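DyP-type peroxidase (Pleurotus ostreatus PC15, PDB 6FSK) probably uses heme b to reduce hydrogen peroxide and to oxidise dyes and other substrates, apparently including Mn(II), as a DyP-type peroxidase. Local coordinates at residues R19-F24 with R356-G361; R243-M248 with D460-R465; Q247-F252 with H376-L381; D254-N259 with E273-R278. The protein carries 1 engineered substitution. One frame throughout, in Å; residues are numbered along the deposited sequence.

Contact 1: residues R19-F24 with R356-G361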
# COMPACT_ATOMS: atom_id res chain seq x y z
N ARG A 19 -15.46 5.57 4.14
CA ARG A 19 -15.84 4.40 4.87
C ARG A 19 -15.97 3.19 3.94
O ARG A 19 -15.89 2.02 4.41
CB ARG A 19 -17.17 4.66 5.62
CG ARG A 19 -16.93 5.67 6.77
CD ARG A 19 -18.15 5.90 7.66
NE ARG A 19 -18.75 4.72 8.27
CZ ARG A 19 -19.69 3.94 7.72
NH1 ARG A 19 -20.20 4.14 6.50
NH2 ARG A 19 -20.14 2.91 8.42
N THR A 20 -16.23 3.46 2.64
CA THR A 20 -16.39 2.43 1.61
C THR A 20 -15.85 2.95 0.30
O THR A 20 -15.78 4.16 0.06
CB THR A 20 -17.82 1.91 1.51
OG1 THR A 20 -17.92 0.79 0.63
CG2 THR A 20 -18.78 3.01 1.06
N GLU A 21 -15.41 2.04 -0.53
CA GLU A 21 -14.78 2.39 -1.80
C GLU A 21 -14.99 1.29 -2.81
O GLU A 21 -14.75 0.13 -2.50
CB GLU A 21 -13.26 2.69 -1.60
CG GLU A 21 -12.55 3.27 -2.79
CD GLU A 21 -11.14 3.73 -2.44
OE1 GLU A 21 -10.56 3.11 -1.55
OE2 GLU A 21 -10.65 4.69 -3.13
N THR A 22 -15.36 1.65 -4.04
CA THR A 22 -15.42 0.72 -5.13
C THR A 22 -14.39 1.04 -6.20
O THR A 22 -14.29 2.17 -6.67
CB THR A 22 -16.82 0.67 -5.71
OG1 THR A 22 -17.70 0.14 -4.71
CG2 THR A 22 -16.87 -0.20 -6.94
N TYR A 23 -13.67 -0.02 -6.62
CA TYR A 23 -12.73 0.03 -7.71
C TYR A 23 -13.35 -0.67 -8.93
O TYR A 23 -13.62 -1.89 -8.85
CB TYR A 23 -11.37 -0.54 -7.38
CG TYR A 23 -10.59 0.18 -6.33
CD1 TYR A 23 -10.77 -0.08 -5.00
CD2 TYR A 23 -9.61 1.14 -6.72
CE1 TYR A 23 -10.04 0.58 -4.01
CE2 TYR A 23 -8.90 1.84 -5.77
CZ TYR A 23 -9.10 1.55 -4.41
OH TYR A 23 -8.31 2.27 -3.48
N PHE A 24 -13.61 0.10 -9.98
CA PHE A 24 -14.24 -0.38 -11.19
C PHE A 24 -13.17 -0.50 -12.30
O PHE A 24 -12.64 0.51 -12.85
CB PHE A 24 -15.36 0.57 -11.59
CG PHE A 24 -16.08 0.21 -12.86
CD1 PHE A 24 -17.13 -0.73 -12.76
CD2 PHE A 24 -15.72 0.75 -14.11
CE1 PHE A 24 -17.84 -1.08 -13.93
CE2 PHE A 24 -16.43 0.38 -15.30
CZ PHE A 24 -17.46 -0.52 -15.17
N ARG A 356 -2.96 4.07 0.52
CA ARG A 356 -4.37 4.46 0.63
C ARG A 356 -5.21 3.14 0.77
O ARG A 356 -6.26 3.07 0.11
CB ARG A 356 -4.85 5.29 -0.54
CG ARG A 356 -4.08 6.53 -0.79
CD ARG A 356 -4.30 7.59 0.28
NE ARG A 356 -3.61 8.81 -0.05
CZ ARG A 356 -3.03 9.66 0.81
NH1 ARG A 356 -3.01 9.44 2.09
NH2 ARG A 356 -2.45 10.77 0.33
N GLY A 357 -4.78 2.19 1.57
CA GLY A 357 -5.52 0.90 1.72
C GLY A 357 -6.88 1.04 2.31
O GLY A 357 -7.20 2.01 3.06
N ILE A 358 -7.71 0.10 1.96
CA ILE A 358 -8.95 -0.07 2.67
C ILE A 358 -9.15 -1.60 2.81
O ILE A 358 -8.87 -2.37 1.90
CB ILE A 358 -10.17 0.60 1.94
CG1 ILE A 358 -11.44 0.61 2.81
CG2 ILE A 358 -10.46 0.03 0.57
CD1 ILE A 358 -12.59 1.47 2.29
N GLN A 359 -9.77 -1.97 3.91
CA GLN A 359 -10.05 -3.33 4.17
C GLN A 359 -11.20 -3.84 3.29
O GLN A 359 -11.97 -3.06 2.75
CB GLN A 359 -10.46 -3.52 5.62
CG GLN A 359 -9.53 -2.94 6.72
CD GLN A 359 -9.91 -1.55 7.17
OE1 GLN A 359 -10.30 -0.73 6.37
NE2 GLN A 359 -9.82 -1.30 8.42
N PHE A 360 -11.29 -5.19 3.17
CA PHE A 360 -12.51 -5.77 2.62
C PHE A 360 -12.90 -6.99 3.40
O PHE A 360 -12.04 -7.67 3.99
CB PHE A 360 -12.44 -6.04 1.13
CG PHE A 360 -11.57 -7.23 0.78
CD1 PHE A 360 -10.21 -7.11 0.58
CD2 PHE A 360 -12.14 -8.51 0.62
CE1 PHE A 360 -9.42 -8.22 0.22
CE2 PHE A 360 -11.35 -9.59 0.26
CZ PHE A 360 -10.02 -9.44 0.05
N GLY A 361 -14.21 -7.35 3.29
CA GLY A 361 -14.65 -8.58 3.92
C GLY A 361 -15.26 -8.49 5.22
O GLY A 361 -15.10 -7.48 5.92
O HOH W 1 -7.48 1.01 -1.31
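Ile358 reaches across to Glu21 and to the backbone of Arg19 and Thr20. Its CB carries two branches. CG2 lies against Glu21 OE1 at 3.7 Å, a methyl beside a carboxylate oxygen, and the two side chains pass at a slant. CG1 stands opposite the backbone N (chi1 -171°), and the nearly extended chain beyond it carries CD1 to the backbone of the other strand. There the methyl sits 4.0 Å from Arg19 O and equally far from Thr20 CA, with Glu21 CB close by. This stretch of backbone is a classic beta bulge, Arg19 and Thr20 both facing Gly140. The backbones stay well apart, Glu21 CA and Ile358 CA being 7.7 Å from each other, so the gap is bridged by the Ile358 side chain and a water, not by backbone pairing. That water accepts from Tyr23 OH at 2.6 Å and donates to Arg356 O at 2.8 Å. Lys18 joins the same cluster, forming a salt bridge with Glu21 OE1 and a hydrogen bond with Arg356 O. Leu381 packs on Ile358 and Val383 on Tyr23. Strands 20-28 and 354-360 are not adjacent in the sheet, consistent with strands that face each other across the interior, as expected where the two ferredoxin-like halves of a DyP-type peroxidase, of the dimeric alpha+beta barrel class, curve round on each other.

Contact 2: residues R243-M248 with D460-R465. With HEM (protoporphyrin IX containing Fe), chain C.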
# COMPACT_ATOMS: atom_id res chain seq x y z
N ARG A 243 -3.01 -3.97 -5.27
CA ARG A 243 -2.82 -5.39 -4.91
C ARG A 243 -4.02 -5.87 -4.16
O ARG A 243 -4.42 -5.29 -3.16
CB ARG A 243 -1.56 -5.61 -4.07
CG ARG A 243 -0.28 -5.14 -4.78
CD ARG A 243 0.33 -6.24 -5.63
NE ARG A 243 0.95 -7.35 -4.93
CZ ARG A 243 1.17 -8.56 -5.43
NH1 ARG A 243 0.70 -8.91 -6.61
NH2 ARG A 243 1.78 -9.44 -4.66
N TYR A 244 -4.63 -6.94 -4.68
CA TYR A 244 -5.82 -7.51 -4.01
C TYR A 244 -5.39 -8.58 -3.03
O TYR A 244 -5.01 -9.71 -3.48
CB TYR A 244 -6.68 -8.09 -5.11
CG TYR A 244 -8.09 -8.48 -4.76
CD1 TYR A 244 -8.72 -8.07 -3.64
CD2 TYR A 244 -8.84 -9.18 -5.71
CE1 TYR A 244 -10.07 -8.37 -3.40
CE2 TYR A 244 -10.14 -9.49 -5.45
CZ TYR A 244 -10.76 -9.07 -4.35
OH TYR A 244 -12.12 -9.41 -4.13
N LEU A 245 -5.22 -8.17 -1.79
CA LEU A 245 -4.47 -9.01 -0.82
C LEU A 245 -5.37 -9.70 0.16
O LEU A 245 -5.91 -9.08 1.05
CB LEU A 245 -3.40 -8.22 -0.09
CG LEU A 245 -2.35 -7.63 -1.01
CD1 LEU A 245 -1.33 -6.81 -0.15
CD2 LEU A 245 -1.54 -8.61 -1.84
N PHE A 246 -5.60 -10.99 -0.03
CA PHE A 246 -6.49 -11.71 0.92
C PHE A 246 -5.67 -12.03 2.16
O PHE A 246 -4.46 -12.33 2.05
CB PHE A 246 -7.01 -13.01 0.26
CG PHE A 246 -8.13 -12.78 -0.68
CD1 PHE A 246 -7.93 -12.15 -1.88
CD2 PHE A 246 -9.42 -13.15 -0.38
CE1 PHE A 246 -8.99 -11.82 -2.73
CE2 PHE A 246 -10.46 -12.91 -1.27
CZ PHE A 246 -10.24 -12.25 -2.44
N GLN A 247 -6.30 -11.95 3.31
CA GLN A 247 -5.64 -12.27 4.57
C GLN A 247 -6.26 -13.51 5.20
O GLN A 247 -7.47 -13.66 5.25
CB GLN A 247 -5.75 -11.10 5.50
CG GLN A 247 -4.92 -9.91 4.97
CD GLN A 247 -5.16 -8.68 5.79
OE1 GLN A 247 -5.64 -7.71 5.28
NE2 GLN A 247 -4.69 -8.62 6.98
N MET A 248 -5.41 -14.34 5.77
CA MET A 248 -5.77 -15.56 6.44
C MET A 248 -5.70 -15.36 7.96
O MET A 248 -4.69 -15.64 8.59
CB MET A 248 -4.81 -16.67 5.92
CG MET A 248 -4.70 -16.74 4.39
SD MET A 248 -6.27 -16.98 3.55
CE MET A 248 -6.48 -18.67 3.93
N ASP A 460 0.88 -19.03 3.44
CA ASP A 460 1.20 -17.65 3.65
C ASP A 460 -0.04 -16.94 4.24
O ASP A 460 -1.14 -17.22 3.90
CB ASP A 460 1.60 -16.90 2.36
CG ASP A 460 2.98 -17.35 1.77
OD1 ASP A 460 3.36 -18.50 1.91
OD2 ASP A 460 3.67 -16.54 1.08
N PHE A 461 0.23 -16.02 5.13
CA PHE A 461 -0.80 -15.26 5.77
C PHE A 461 -1.50 -14.29 4.84
O PHE A 461 -2.69 -13.93 5.09
CB PHE A 461 -0.28 -14.53 7.01
CG PHE A 461 0.43 -15.43 8.00
CD1 PHE A 461 -0.19 -16.59 8.45
CD2 PHE A 461 1.61 -15.07 8.46
CE1 PHE A 461 0.50 -17.40 9.35
CE2 PHE A 461 2.30 -15.89 9.36
CZ PHE A 461 1.70 -17.02 9.79
N VAL A 462 -0.80 -13.83 3.81
CA VAL A 462 -1.35 -12.87 2.79
C VAL A 462 -1.21 -13.54 1.46
O VAL A 462 -0.15 -14.07 1.14
CB VAL A 462 -0.54 -11.51 2.86
CG1 VAL A 462 -1.05 -10.61 1.74
CG2 VAL A 462 -0.83 -10.84 4.17
N VAL A 463 -2.30 -13.56 0.70
CA VAL A 463 -2.38 -14.26 -0.59
C VAL A 463 -2.82 -13.24 -1.67
O VAL A 463 -3.95 -12.75 -1.62
CB VAL A 463 -3.41 -15.29 -0.50
CG1 VAL A 463 -3.51 -16.08 -1.83
CG2 VAL A 463 -3.03 -16.35 0.58
N PRO A 464 -1.97 -12.87 -2.61
CA PRO A 464 -2.41 -11.98 -3.66
C PRO A 464 -3.32 -12.68 -4.64
O PRO A 464 -2.99 -13.80 -5.08
CB PRO A 464 -1.12 -11.58 -4.33
CG PRO A 464 -0.16 -12.73 -4.07
CD PRO A 464 -0.58 -13.31 -2.78
N ARG A 465 -4.45 -12.04 -4.99
CA ARG A 465 -5.37 -12.60 -5.94
C ARG A 465 -5.69 -11.71 -7.11
O ARG A 465 -6.62 -12.00 -7.91
CB ARG A 465 -6.61 -13.03 -5.20
CG ARG A 465 -6.37 -14.21 -4.24
CD ARG A 465 -6.16 -15.56 -4.93
NE ARG A 465 -7.41 -16.04 -5.55
CZ ARG A 465 -7.47 -16.92 -6.53
NH1 ARG A 465 -6.37 -17.42 -7.02
NH2 ARG A 465 -8.66 -17.35 -6.92
CHA HEM C . 3.05 -0.24 7.46
CHB HEM C . -0.03 -3.94 7.55
CHC HEM C . 0.94 -4.77 2.91
CHD HEM C . 4.27 -1.25 2.89
C1A HEM C . 2.11 -1.16 7.93
C2A HEM C . 1.56 -1.21 9.25
C3A HEM C . 0.67 -2.20 9.27
C4A HEM C . 0.73 -2.83 7.98
CMA HEM C . -0.12 -2.68 10.44
CAA HEM C . 1.96 -0.30 10.40
CBA HEM C . 1.15 0.97 10.61
CGA HEM C . 1.36 2.00 9.53
O1A HEM C . 2.40 2.67 9.51
O2A HEM C . 0.45 2.16 8.69
C1B HEM C . -0.06 -4.53 6.28
C2B HEM C . -0.88 -5.58 5.87
C3B HEM C . -0.67 -5.82 4.55
C4B HEM C . 0.38 -4.87 4.17
CMB HEM C . -1.83 -6.35 6.75
CAB HEM C . -1.22 -6.80 3.59
CBB HEM C . -2.38 -7.40 3.76
C1C HEM C . 1.96 -3.99 2.46
C2C HEM C . 2.61 -3.98 1.22
C3C HEM C . 3.57 -3.02 1.19
C4C HEM C . 3.48 -2.34 2.46
CMC HEM C . 2.24 -4.90 0.09
CAC HEM C . 4.59 -2.63 0.18
CBC HEM C . 5.10 -3.49 -0.73
C1D HEM C . 4.14 -0.65 4.14
C2D HEM C . 4.88 0.61 4.45
C3D HEM C . 4.48 0.91 5.75
C4D HEM C . 3.62 -0.18 6.17
CMD HEM C . 5.77 1.40 3.58
CAD HEM C . 4.96 2.06 6.63
CBD HEM C . 6.24 1.76 7.34
CGD HEM C . 6.75 2.97 8.10
O1D HEM C . 7.03 2.72 9.30
O2D HEM C . 6.75 4.07 7.58
NA HEM C . 1.68 -2.24 7.16
NB HEM C . 0.76 -4.16 5.27
NC HEM C . 2.62 -3.03 3.28
ND HEM C . 3.48 -1.11 5.21
FE HEM C . 2.20 -2.67 5.27
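Phe246 O is gripped twice from the neighbouring strand: Val463 N donates a hydrogen bond to it at 2.8 Å (165° at the hydrogen), and Val462 CA makes a CA-H...O contact with Phe246 O at 3.2 Å. Phe246 N returns the bond to Val463 O, and Arg465 N to Tyr244 O and Met248 N to Phe461 O extend the antiparallel ladder on both sides. Leu245, Gln247, Val462 and Pro464 share the face turned to the heme. Leu245 divides its tip: CD2 rests on Pro464 CB at 3.9 Å, while CD1 touches the heme vinyl atom CAB at 3.7 Å. Gln247, with CG beside the backbone N (chi1 -68°) and an extended chain, brings its amide to the vinyl, and its NE2 bonds to Glu185 OE2. Gln247 OE1 (3.6 Å) and Val462 CG2 (3.8 Å) both touch the vinyl end CBB. Replacing Gln247 by an alanine would probably open a gap beside this vinyl and leave Glu185 without its amide partner. Pro464 CB lies over one face of the Arg243 guanidinium, 3.6 Å from NH2; Asp111 forms a salt bridge with NH2 and Gln102 a hydrogen bond with NH1. On the sheet's other face, Phe246 CD1 meets Arg465 CG at 3.5 Å. These are neighbouring strands of the C-terminal ferredoxin-like sheet, one face walling the heme pocket.

Contact 3: residues Q247-F252 with H376-L381. With HEM (protoporphyrin IX containing Fe), chain C.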
# COMPACT_ATOMS: atom_id res chain seq x y z
N GLN A 247 -6.30 -11.95 3.31
CA GLN A 247 -5.64 -12.27 4.57
C GLN A 247 -6.26 -13.51 5.20
O GLN A 247 -7.47 -13.66 5.25
CB GLN A 247 -5.75 -11.10 5.50
CG GLN A 247 -4.92 -9.91 4.97
CD GLN A 247 -5.16 -8.68 5.79
OE1 GLN A 247 -5.64 -7.71 5.28
NE2 GLN A 247 -4.69 -8.62 6.98
N MET A 248 -5.41 -14.34 5.77
CA MET A 248 -5.77 -15.56 6.44
C MET A 248 -5.70 -15.36 7.96
O MET A 248 -4.69 -15.64 8.59
CB MET A 248 -4.81 -16.67 5.92
CG MET A 248 -4.70 -16.74 4.39
SD MET A 248 -6.27 -16.98 3.55
CE MET A 248 -6.48 -18.67 3.93
N VAL A 249 -6.78 -14.80 8.51
CA VAL A 249 -6.82 -14.30 9.86
C VAL A 249 -6.76 -15.37 10.92
O VAL A 249 -5.92 -15.29 11.81
CB VAL A 249 -7.88 -13.21 10.07
CG1 VAL A 249 -7.83 -12.63 11.46
CG2 VAL A 249 -7.64 -12.13 9.05
N PRO A 250 -7.69 -16.30 10.88
CA PRO A 250 -7.62 -17.41 11.86
C PRO A 250 -6.27 -18.15 11.83
O PRO A 250 -5.73 -18.55 12.88
CB PRO A 250 -8.77 -18.37 11.45
CG PRO A 250 -9.73 -17.44 10.69
CD PRO A 250 -8.83 -16.41 9.98
N GLU A 251 -5.71 -18.30 10.65
CA GLU A 251 -4.43 -18.95 10.44
C GLU A 251 -3.32 -18.18 11.10
O GLU A 251 -2.46 -18.73 11.79
CB GLU A 251 -4.15 -19.18 8.94
CG GLU A 251 -5.06 -20.18 8.27
CD GLU A 251 -6.39 -19.64 7.76
OE1 GLU A 251 -6.80 -18.51 8.06
OE2 GLU A 251 -7.07 -20.47 7.07
N PHE A 252 -3.31 -16.89 10.94
CA PHE A 252 -2.33 -16.04 11.61
C PHE A 252 -2.49 -16.11 13.11
O PHE A 252 -1.46 -16.26 13.88
CB PHE A 252 -2.44 -14.62 11.04
CG PHE A 252 -1.51 -13.61 11.66
CD1 PHE A 252 -0.18 -13.58 11.29
CD2 PHE A 252 -1.99 -12.73 12.63
CE1 PHE A 252 0.66 -12.62 11.87
CE2 PHE A 252 -1.17 -11.79 13.15
CZ PHE A 252 0.11 -11.73 12.73
N HIS A 376 -14.24 -17.28 4.74
CA HIS A 376 -14.73 -16.15 4.02
C HIS A 376 -13.56 -15.30 3.57
O HIS A 376 -12.58 -15.18 4.31
CB HIS A 376 -15.65 -15.31 4.89
CG HIS A 376 -16.84 -16.04 5.35
ND1 HIS A 376 -17.85 -16.44 4.49
CD2 HIS A 376 -17.16 -16.52 6.57
CE1 HIS A 376 -18.77 -17.07 5.18
NE2 HIS A 376 -18.39 -17.15 6.44
N GLY A 377 -13.66 -14.66 2.44
CA GLY A 377 -12.59 -13.84 1.89
C GLY A 377 -12.60 -12.54 2.68
O GLY A 377 -13.68 -11.84 2.87
N ARG A 378 -11.40 -12.11 3.06
CA ARG A 378 -11.26 -10.81 3.68
C ARG A 378 -9.82 -10.37 3.44
O ARG A 378 -8.96 -11.22 3.17
CB ARG A 378 -11.55 -10.83 5.15
CG ARG A 378 -10.71 -11.82 5.97
CD ARG A 378 -11.07 -11.77 7.44
NE ARG A 378 -12.47 -12.22 7.73
CZ ARG A 378 -12.88 -13.46 7.77
NH1 ARG A 378 -12.06 -14.50 7.62
NH2 ARG A 378 -14.19 -13.67 7.98
N GLY A 379 -9.56 -9.10 3.60
CA GLY A 379 -8.18 -8.63 3.37
C GLY A 379 -8.05 -7.14 3.19
O GLY A 379 -8.73 -6.36 3.83
N LEU A 380 -7.11 -6.79 2.35
CA LEU A 380 -6.74 -5.40 2.11
C LEU A 380 -6.75 -5.14 0.61
O LEU A 380 -6.14 -5.87 -0.18
CB LEU A 380 -5.35 -5.12 2.69
CG LEU A 380 -4.86 -3.70 2.68
CD1 LEU A 380 -5.67 -2.85 3.63
CD2 LEU A 380 -3.39 -3.69 3.11
N LEU A 381 -7.47 -4.10 0.21
CA LEU A 381 -7.27 -3.49 -1.13
C LEU A 381 -6.09 -2.55 -1.01
O LEU A 381 -6.26 -1.39 -0.59
CB LEU A 381 -8.52 -2.82 -1.55
CG LEU A 381 -9.82 -3.63 -1.58
CD1 LEU A 381 -10.99 -2.79 -2.10
CD2 LEU A 381 -9.65 -4.95 -2.29
CHA HEM C . 3.05 -0.24 7.46
CHB HEM C . -0.03 -3.94 7.55
CHC HEM C . 0.94 -4.77 2.91
CHD HEM C . 4.27 -1.25 2.89
C1A HEM C . 2.11 -1.16 7.93
C2A HEM C . 1.56 -1.21 9.25
C3A HEM C . 0.67 -2.20 9.27
C4A HEM C . 0.73 -2.83 7.98
CMA HEM C . -0.12 -2.68 10.44
CAA HEM C . 1.96 -0.30 10.40
CBA HEM C . 1.15 0.97 10.61
CGA HEM C . 1.36 2.00 9.53
O1A HEM C . 2.40 2.67 9.51
O2A HEM C . 0.45 2.16 8.69
C1B HEM C . -0.06 -4.53 6.28
C2B HEM C . -0.88 -5.58 5.87
C3B HEM C . -0.67 -5.82 4.55
C4B HEM C . 0.38 -4.87 4.17
CMB HEM C . -1.83 -6.35 6.75
CAB HEM C . -1.22 -6.80 3.59
CBB HEM C . -2.38 -7.40 3.76
C1C HEM C . 1.96 -3.99 2.46
C2C HEM C . 2.61 -3.98 1.22
C3C HEM C . 3.57 -3.02 1.19
C4C HEM C . 3.48 -2.34 2.46
CMC HEM C . 2.24 -4.90 0.09
CAC HEM C . 4.59 -2.63 0.18
CBC HEM C . 5.10 -3.49 -0.73
C1D HEM C . 4.14 -0.65 4.14
C2D HEM C . 4.88 0.61 4.45
C3D HEM C . 4.48 0.91 5.75
C4D HEM C . 3.62 -0.18 6.17
CMD HEM C . 5.77 1.40 3.58
CAD HEM C . 4.96 2.06 6.63
CBD HEM C . 6.24 1.76 7.34
CGD HEM C . 6.75 2.97 8.10
O1D HEM C . 7.03 2.72 9.30
O2D HEM C . 6.75 4.07 7.58
NA HEM C . 1.68 -2.24 7.16
NB HEM C . 0.76 -4.16 5.27
NC HEM C . 2.62 -3.03 3.28
ND HEM C . 3.48 -1.11 5.21
FE HEM C . 2.20 -2.67 5.27
O HOH W 2 -9.25 -14.79 6.97
O HOH W 3 -7.12 -5.58 6.12
O HOH W 4 -9.49 -14.34 3.20
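The chain turns from strand into helix beside Gly379: Gln247 N bonds almost straight to Arg378 O (2.8 Å, 174°), and Gly379 lies so close that a CB there would crowd Gln247 N, while its backbone angles would also jam that CB against the preceding carbonyl O. Over that bare backbone comes the Gln247 amide, with OE1 3.2 Å from Gly379 C and NE2 held by Glu185. One water donates both to this OE1, at 2.7 Å, and to Gly379 O. Leu380 CB lies 3.7 Å from Gln247 OE1, and its CD2 touches the heme at C3B. The Arg378 side chain runs toward the start of the helix. Chi1 of 56° and an extended chi2 bring CD to Val249 CG2 at 3.8 Å, the two side chains crossing near a right angle; the bend at chi3 then turns the guanidinium toward a second water. NH1 gives this water an in-plane N-H at 2.9 Å, and the water also accepts from Val249 N and donates to Gln247 O at 2.7 Å. Pro362 O takes NE, and Glu368 pairs with NH2. The buried guanidinium is thus probably balanced by Glu368, and the water it is likely to polarise appears to tie the first turn of helix 249-258 to the start of strand 379-386.

Contact 4: residues D254-N259 with E273-R278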
# COMPACT_ATOMS: atom_id res chain seq x y z
N ASP A 254 -3.76 -18.53 14.89
CA ASP A 254 -3.27 -19.92 15.25
C ASP A 254 -1.72 -20.00 15.31
O ASP A 254 -1.11 -20.47 16.32
CB ASP A 254 -3.91 -20.90 14.29
CG ASP A 254 -3.55 -22.33 14.50
OD1 ASP A 254 -3.03 -22.71 15.59
OD2 ASP A 254 -3.80 -23.14 13.59
N PHE A 255 -1.07 -19.46 14.26
CA PHE A 255 0.36 -19.28 14.29
C PHE A 255 0.88 -18.64 15.54
O PHE A 255 1.79 -19.13 16.20
CB PHE A 255 0.79 -18.51 13.04
CG PHE A 255 2.23 -18.20 13.03
CD1 PHE A 255 3.14 -19.23 12.86
CD2 PHE A 255 2.68 -16.92 13.28
CE1 PHE A 255 4.51 -18.96 12.85
CE2 PHE A 255 4.09 -16.64 13.28
CZ PHE A 255 4.95 -17.67 13.06
N LEU A 256 0.34 -17.48 15.88
CA LEU A 256 0.80 -16.73 17.06
C LEU A 256 0.55 -17.56 18.33
O LEU A 256 1.45 -17.70 19.15
CB LEU A 256 0.15 -15.35 17.19
CG LEU A 256 0.39 -14.38 16.08
CD1 LEU A 256 -0.32 -13.07 16.47
CD2 LEU A 256 1.83 -14.13 15.81
N GLU A 257 -0.64 -18.13 18.46
CA GLU A 257 -0.97 -18.95 19.61
C GLU A 257 -0.05 -20.14 19.75
O GLU A 257 0.19 -20.59 20.91
CB GLU A 257 -2.38 -19.49 19.42
CG GLU A 257 -3.49 -18.59 19.70
CD GLU A 257 -4.86 -19.20 19.33
OE1 GLU A 257 -5.02 -20.42 18.95
OE2 GLU A 257 -5.78 -18.40 19.48
N SER A 258 0.44 -20.64 18.65
CA SER A 258 1.25 -21.89 18.62
C SER A 258 2.72 -21.59 18.85
O SER A 258 3.52 -22.49 19.05
CB SER A 258 1.03 -22.62 17.33
OG SER A 258 -0.31 -23.02 17.18
N ASN A 259 3.12 -20.32 18.83
CA ASN A 259 4.54 -19.91 18.93
C ASN A 259 4.74 -18.78 19.95
O ASN A 259 5.41 -17.78 19.68
CB ASN A 259 5.05 -19.42 17.57
CG ASN A 259 5.21 -20.53 16.61
OD1 ASN A 259 6.27 -21.19 16.59
ND2 ASN A 259 4.17 -20.82 15.85
N GLU A 273 0.97 -12.50 21.97
CA GLU A 273 0.68 -11.09 21.63
C GLU A 273 1.95 -10.34 21.25
O GLU A 273 2.03 -9.61 20.26
CB GLU A 273 0.02 -10.40 22.83
CG GLU A 273 -0.39 -8.93 22.67
CD GLU A 273 -0.79 -8.28 24.05
OE1 GLU A 273 -0.53 -8.89 25.18
OE2 GLU A 273 -1.43 -7.19 24.04
N LEU A 274 3.01 -10.62 22.00
CA LEU A 274 4.34 -9.99 21.79
C LEU A 274 4.86 -10.48 20.45
O LEU A 274 5.46 -9.71 19.73
CB LEU A 274 5.29 -10.37 22.89
CG LEU A 274 6.73 -9.87 22.75
CD1 LEU A 274 6.78 -8.39 22.73
CD2 LEU A 274 7.64 -10.42 23.84
N LEU A 275 4.69 -11.75 20.11
CA LEU A 275 5.17 -12.21 18.81
C LEU A 275 4.54 -11.45 17.67
O LEU A 275 5.25 -11.06 16.72
CB LEU A 275 4.99 -13.73 18.59
CG LEU A 275 5.37 -14.27 17.20
CD1 LEU A 275 6.84 -14.05 16.98
CD2 LEU A 275 5.00 -15.76 17.10
N GLY A 276 3.22 -11.28 17.74
CA GLY A 276 2.51 -10.51 16.68
C GLY A 276 3.08 -9.12 16.54
O GLY A 276 3.36 -8.66 15.42
N ALA A 277 3.26 -8.48 17.66
CA ALA A 277 3.79 -7.11 17.69
C ALA A 277 5.17 -7.03 17.09
O ALA A 277 5.52 -6.09 16.38
CB ALA A 277 3.79 -6.56 19.12
N ARG A 278 5.97 -8.06 17.37
CA ARG A 278 7.37 -8.12 16.89
C ARG A 278 7.45 -8.45 15.40
O ARG A 278 8.35 -7.95 14.72
CB ARG A 278 8.21 -9.00 17.80
CG ARG A 278 8.42 -8.42 19.16
CD ARG A 278 9.25 -9.25 20.06
NE ARG A 278 10.63 -9.54 19.53
CZ ARG A 278 11.73 -8.79 19.78
NH1 ARG A 278 11.64 -7.61 20.42
NH2 ARG A 278 12.94 -9.19 19.38
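Apolar contact dominates, and Leu256 and Leu275 carry it. Leu256 has its CG pointing away from the carbonyl carbon and lying beside the backbone N (chi1 -61°), and both methyls rest on Gly276: CD2 lies 3.7 Å from Gly276 N and CD1 3.8 Å from Gly276 CA. A side chain on that glycine would run into CD1, so its absence lets the leucine lie directly on the backbone of the second helix. Leu275 answers from beside it. Its CD2 meets Leu256 CD2 at 3.8 Å and Phe255 CE2 at 4.0 Å, the phenylalanine and leucine side chains crossing at about a right angle. An alanine in place of Leu256 would probably uncover the Gly276 backbone, take one neighbour from Leu275 CD2 and open a gap between the helices. The closest approach of a side chain involves a polar atom, Leu275 CD2 lying 3.3 Å from Asn259 O.

Between 254-259 and 273-278 themselves the hydrogen bonds stay local and shape the first helix end. Asn259 ND2 bonds back to Phe255 O, which lies in the amide plane (2.9 Å, 174°); Asp254 O takes both Ser258 N and Ser258 OG, the hydroxyl coming from above the carbonyl plane. One residue before 273-278, in the same helix, Ser272 OG bonds to Leu256 O, linking the two helices. Ile454 packs on Phe255, Asn259 and Leu275.

The axes pass 8.9 Å apart at 122°. This is a packed pair of consecutive helices, 249-258 and 268-280, in the C-terminal half of the DyP fold, leucine laid on glycine where they cross.

Contacts 1, 2 and 3 belong to one antiparallel sheet, whose strand order gives two ferredoxin-like quartets, and contact 4 joins two helices past the end of strand 238-247. Contacts 2 and 3 are closest, centres 7 Å apart; they share Gln247 and Met248 and both touch the heme. Contact 1, 15 Å from each, meets them through Phe360. Helix 249-258 leads from contact 3 to contact 4, 16 Å apart; contact 4 also touches contact 2 through Phe461 and Phe255. Along the chain contact 4 nests within the other three, and contact 1 crosses contacts 2 and 3. Contacts 2 and 3 build the pocket wall within the C-terminal half, and contact 1 probably connects that half to the N-terminal one.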